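Local coordinates for protein hyaluronidase (Thermobaculum terrenum, PDB 5DIY) that probably acts as a hexosaminidase of glycoside hydrolase family 84, an O-GlcNAc hydrolase that removes N-acetylglucosamine linked to proteins, at residues E11-P17 with P42-L46. Numbering follows the deposited sequence.
Sequences EGFYGKP and PKQDL. With NAG (2-acetamido-2-deoxy-beta-D-glucopyranose), chain E.
Lys-43 lies across one face of the Tyr-14 ring. Lys-43 CG sits over the ring centre in a CH-pi contact, 3.6 Å from the Tyr-14 centroid and only 5° off the normal. The bend at chi2 (-78°) carries CD and CE on over the ring toward the phenol end, where Lys-43 CE lies 3.5 Å from Tyr-14 OH. A second bend at chi4 sets NZ beside the sugar. Lys-43 NZ donates to O3 of the bound N-acetylglucosamine at 3.0 Å, and the same O3 donates to Gly-12 O at 2.6 Å. Gln-44 meets the ring at its edge, Gln-44 NE2 lying 3.6 Å from Tyr-14 CD2 with the amide turned 46° to the ring. The backbones are tied by Lys-43 N to Phe-13 O, 3.1 Å, a fairly straight hydrogen bond. A water donates to Phe-13 O and Gly-15 O and accepts from Gln-44 N, joining the two loops again. Farther from the sugar, Pro-17 CB packs on Pro-42 CB at 4.0 Å. With an alanine in place of Tyr-14, the lysine chain would probably lose its aromatic support, and Asn-120 its phenol partner. Asn-120 is the engineered replacement of an aspartate predicted to be the proton donor. These loops follow the first two strands of the TIM barrel, 6-11 and 37-40, and form part of the sugar site. Asp-119 pairs with Lys-43 NZ and also binds the sugar. Lys-43 NZ thus serves both a carboxylate and O3, which probably helps fix the sugar's position.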
ATOM      1  N   GLU C  11       1.462   1.850 -12.247  1.00 24.30           N
ATOM      2  CA  GLU C  11       1.078   0.456 -12.050  1.00 24.44           C
ATOM      3  C   GLU C  11       2.377  -0.341 -11.987  1.00 24.24           C
ATOM      4  O   GLU C  11       2.812  -0.894 -12.986  1.00 23.13           O
ATOM      5  CB  GLU C  11       0.146  -0.050 -13.159  1.00 25.01           C
ATOM      6  CG  GLU C  11      -0.349  -1.469 -12.884  1.00 25.47           C
ATOM      7  CD  GLU C  11      -1.324  -2.011 -13.914  1.00 26.25           C
ATOM      8  OE1 GLU C  11      -1.869  -1.241 -14.737  1.00 25.91           O
ATOM      9  OE2 GLU C  11      -1.547  -3.245 -13.897  1.00 27.28           O
ATOM     10  N   GLY C  12       2.988  -0.361 -10.801  1.00 24.61           N
ATOM     11  CA  GLY C  12       4.319  -0.946 -10.579  1.00 25.02           C
ATOM     12  C   GLY C  12       4.389  -1.969  -9.457  1.00 24.99           C
ATOM     13  O   GLY C  12       5.466  -2.253  -8.930  1.00 25.72           O
ATOM     14  N   PHE C  13       3.244  -2.550  -9.119  1.00 25.20           N
ATOM     15  CA  PHE C  13       3.140  -3.463  -7.978  1.00 25.38           C
ATOM     16  C   PHE C  13       3.365  -4.908  -8.414  1.00 25.65           C
ATOM     17  O   PHE C  13       3.349  -5.208  -9.606  1.00 25.43           O
ATOM     18  CB  PHE C  13       1.788  -3.301  -7.259  1.00 25.63           C
ATOM     19  CG  PHE C  13       0.588  -3.385  -8.168  1.00 26.05           C
ATOM     20  CD1 PHE C  13       0.162  -4.607  -8.674  1.00 26.46           C
ATOM     21  CD2 PHE C  13      -0.101  -2.236  -8.537  1.00 26.17           C
ATOM     22  CE1 PHE C  13      -0.924  -4.680  -9.528  1.00 26.80           C
ATOM     23  CE2 PHE C  13      -1.190  -2.303  -9.386  1.00 26.51           C
ATOM     24  CZ  PHE C  13      -1.600  -3.525  -9.883  1.00 26.77           C
ATOM     25  N   TYR C  14       3.614  -5.773  -7.434  1.00 26.26           N
ATOM     26  CA  TYR C  14       3.578  -7.225  -7.612  1.00 27.48           C
ATOM     27  C   TYR C  14       2.139  -7.684  -7.373  1.00 28.65           C
ATOM     28  O   TYR C  14       1.368  -7.013  -6.678  1.00 29.72           O
ATOM     29  CB  TYR C  14       4.505  -7.939  -6.619  1.00 28.17           C
ATOM     30  CG  TYR C  14       5.998  -7.682  -6.785  1.00 28.87           C
ATOM     31  CD1 TYR C  14       6.599  -6.548  -6.238  1.00 29.19           C
ATOM     32  CD2 TYR C  14       6.819  -8.598  -7.459  1.00 29.05           C
ATOM     33  CE1 TYR C  14       7.969  -6.321  -6.374  1.00 29.49           C
ATOM     34  CE2 TYR C  14       8.187  -8.382  -7.600  1.00 28.28           C
ATOM     35  CZ  TYR C  14       8.757  -7.244  -7.060  1.00 29.23           C
ATOM     36  OH  TYR C  14      10.113  -7.031  -7.192  1.00 30.00           O
ATOM     37  N   GLY C  15       1.802  -8.855  -7.901  1.00 29.79           N
ATOM     38  CA  GLY C  15       0.433  -9.379  -7.869  1.00 30.28           C
ATOM     39  C   GLY C  15      -0.292  -9.215  -9.187  1.00 30.57           C
ATOM     40  O   GLY C  15       0.289  -8.798 -10.182  1.00 31.33           O
ATOM     41  N   LYS C  16      -1.580  -9.536  -9.172  1.00 32.07           N
ATOM     42  CA  LYS C  16      -2.419  -9.571 -10.372  1.00 31.75           C
ATOM     43  C   LYS C  16      -2.480  -8.201 -11.044  1.00 31.44           C
ATOM     44  O   LYS C  16      -2.971  -7.253 -10.434  1.00 31.92           O
ATOM     45  CB  LYS C  16      -3.839 -10.027  -9.997  1.00 32.50           C
ATOM     46  CG  LYS C  16      -4.771 -10.272 -11.174  1.00 33.21           C
ATOM     47  CD  LYS C  16      -6.205 -10.425 -10.699  1.00 34.14           C
ATOM     48  CE  LYS C  16      -7.146 -10.688 -11.858  1.00 34.13           C
ATOM     49  NZ  LYS C  16      -7.188  -9.551 -12.814  1.00 34.66           N
ATOM     50  N   PRO C  17      -1.978  -8.084 -12.297  1.00 30.96           N
ATOM     51  CA  PRO C  17      -2.087  -6.793 -12.983  1.00 30.23           C
ATOM     52  C   PRO C  17      -3.534  -6.338 -13.177  1.00 30.45           C
ATOM     53  O   PRO C  17      -4.448  -7.164 -13.233  1.00 31.78           O
ATOM     54  CB  PRO C  17      -1.418  -7.059 -14.340  1.00 30.81           C
ATOM     55  CG  PRO C  17      -0.484  -8.189 -14.090  1.00 30.27           C
ATOM     56  CD  PRO C  17      -1.183  -9.049 -13.084  1.00 30.86           C
ATOM     57  N   PRO C  42       3.680  -3.305 -14.493  1.00 27.19           N
ATOM     58  CA  PRO C  42       3.305  -4.389 -13.580  1.00 27.29           C
ATOM     59  C   PRO C  42       4.387  -5.460 -13.508  1.00 27.78           C
ATOM     60  O   PRO C  42       4.825  -5.960 -14.548  1.00 27.71           O
ATOM     61  CB  PRO C  42       2.010  -4.942 -14.188  1.00 27.39           C
ATOM     62  CG  PRO C  42       2.077  -4.571 -15.624  1.00 27.86           C
ATOM     63  CD  PRO C  42       2.793  -3.253 -15.669  1.00 27.38           C
ATOM     64  N   LYS C  43       4.816  -5.785 -12.288  1.00 28.75           N
ATOM     65  CA  LYS C  43       5.918  -6.730 -12.067  1.00 29.88           C
ATOM     66  C   LYS C  43       5.623  -8.136 -12.593  1.00 31.18           C
ATOM     67  O   LYS C  43       6.547  -8.818 -13.021  1.00 30.65           O
ATOM     68  CB  LYS C  43       6.296  -6.813 -10.577  1.00 29.88           C
ATOM     69  CG  LYS C  43       7.085  -5.628 -10.032  1.00 29.36           C
ATOM     70  CD  LYS C  43       8.558  -5.676 -10.434  1.00 28.19           C
ATOM     71  CE  LYS C  43       9.405  -4.691  -9.638  1.00 27.61           C
ATOM     72  NZ  LYS C  43       8.995  -3.267  -9.821  1.00 27.13           N
ATOM     73  N   GLN C  44       4.355  -8.560 -12.560  1.00 33.23           N
ATOM     74  CA  GLN C  44       3.966  -9.915 -12.998  1.00 36.01           C
ATOM     75  C   GLN C  44       3.697 -10.064 -14.499  1.00 35.38           C
ATOM     76  O   GLN C  44       3.430 -11.177 -14.954  1.00 36.30           O
ATOM     77  CB  GLN C  44       2.746 -10.424 -12.215  1.00 38.09           C
ATOM     78  CG  GLN C  44       2.939 -10.459 -10.712  1.00 41.65           C
ATOM     79  CD  GLN C  44       4.060 -11.384 -10.256  1.00 44.02           C
ATOM     80  OE1 GLN C  44       4.191 -12.514 -10.729  1.00 47.23           O
ATOM     81  NE2 GLN C  44       4.866 -10.909  -9.320  1.00 45.12           N
ATOM     82  N   ASP C  45       3.750  -8.971 -15.262  1.00 34.45           N
ATOM     83  CA  ASP C  45       3.829  -9.062 -16.726  1.00 34.27           C
ATOM     84  C   ASP C  45       5.237  -9.558 -17.052  1.00 34.72           C
ATOM     85  O   ASP C  45       6.211  -8.825 -16.859  1.00 33.37           O
ATOM     86  CB  ASP C  45       3.549  -7.693 -17.379  1.00 34.33           C
ATOM     87  CG  ASP C  45       3.704  -7.702 -18.909  1.00 33.67           C
ATOM     88  OD1 ASP C  45       4.054  -8.741 -19.507  1.00 32.32           O
ATOM     89  OD2 ASP C  45       3.480  -6.639 -19.517  1.00 33.67           O
ATOM     90  N   LEU C  46       5.346 -10.800 -17.530  1.00 35.20           N
ATOM     91  CA  LEU C  46       6.657 -11.399 -17.856  1.00 36.93           C
ATOM     92  C   LEU C  46       7.455 -10.570 -18.866  1.00 36.79           C
ATOM     93  O   LEU C  46       8.682 -10.445 -18.754  1.00 37.27           O
ATOM     94  CB  LEU C  46       6.499 -12.841 -18.378  1.00 37.87           C
ATOM     95  CG  LEU C  46       6.258 -13.941 -17.334  1.00 38.37           C
ATOM     96  CD1 LEU C  46       5.968 -15.266 -18.027  1.00 38.48           C
ATOM     97  CD2 LEU C  46       7.445 -14.081 -16.384  1.00 38.63           C
TER
HETATM   98  C1  NAG E 101       9.388  -2.562  -4.200  1.00 30.22           C
HETATM   99  C2  NAG E 101       9.105  -2.429  -5.710  1.00 28.79           C
HETATM  100  C3  NAG E 101       7.623  -2.265  -6.059  1.00 28.24           C
HETATM  101  C4  NAG E 101       6.749  -2.867  -4.972  1.00 27.66           C
HETATM  102  C5  NAG E 101       6.998  -2.107  -3.679  1.00 28.46           C
HETATM  103  C6  NAG E 101       6.169  -2.642  -2.499  1.00 28.96           C
HETATM  104  C7  NAG E 101       9.874  -0.091  -5.968  1.00 27.82           C
HETATM  105  C8  NAG E 101      10.793   0.807  -6.749  1.00 27.67           C
HETATM  106  N2  NAG E 101       9.915  -1.378  -6.316  1.00 28.11           N
HETATM  107  O3  NAG E 101       7.370  -2.900  -7.317  1.00 27.75           O
HETATM  108  O4  NAG E 101       5.370  -2.729  -5.313  1.00 26.20           O
HETATM  109  O5  NAG E 101       8.383  -2.037  -3.326  1.00 29.59           O
HETATM  110  O6  NAG E 101       6.351  -4.047  -2.309  1.00 28.75           O
HETATM  111  O7  NAG E 101       9.156   0.341  -5.076  1.00 27.28           O
HETATM  112  O   HOH W   1       2.217  -7.153 -11.300  1.00 28.04           O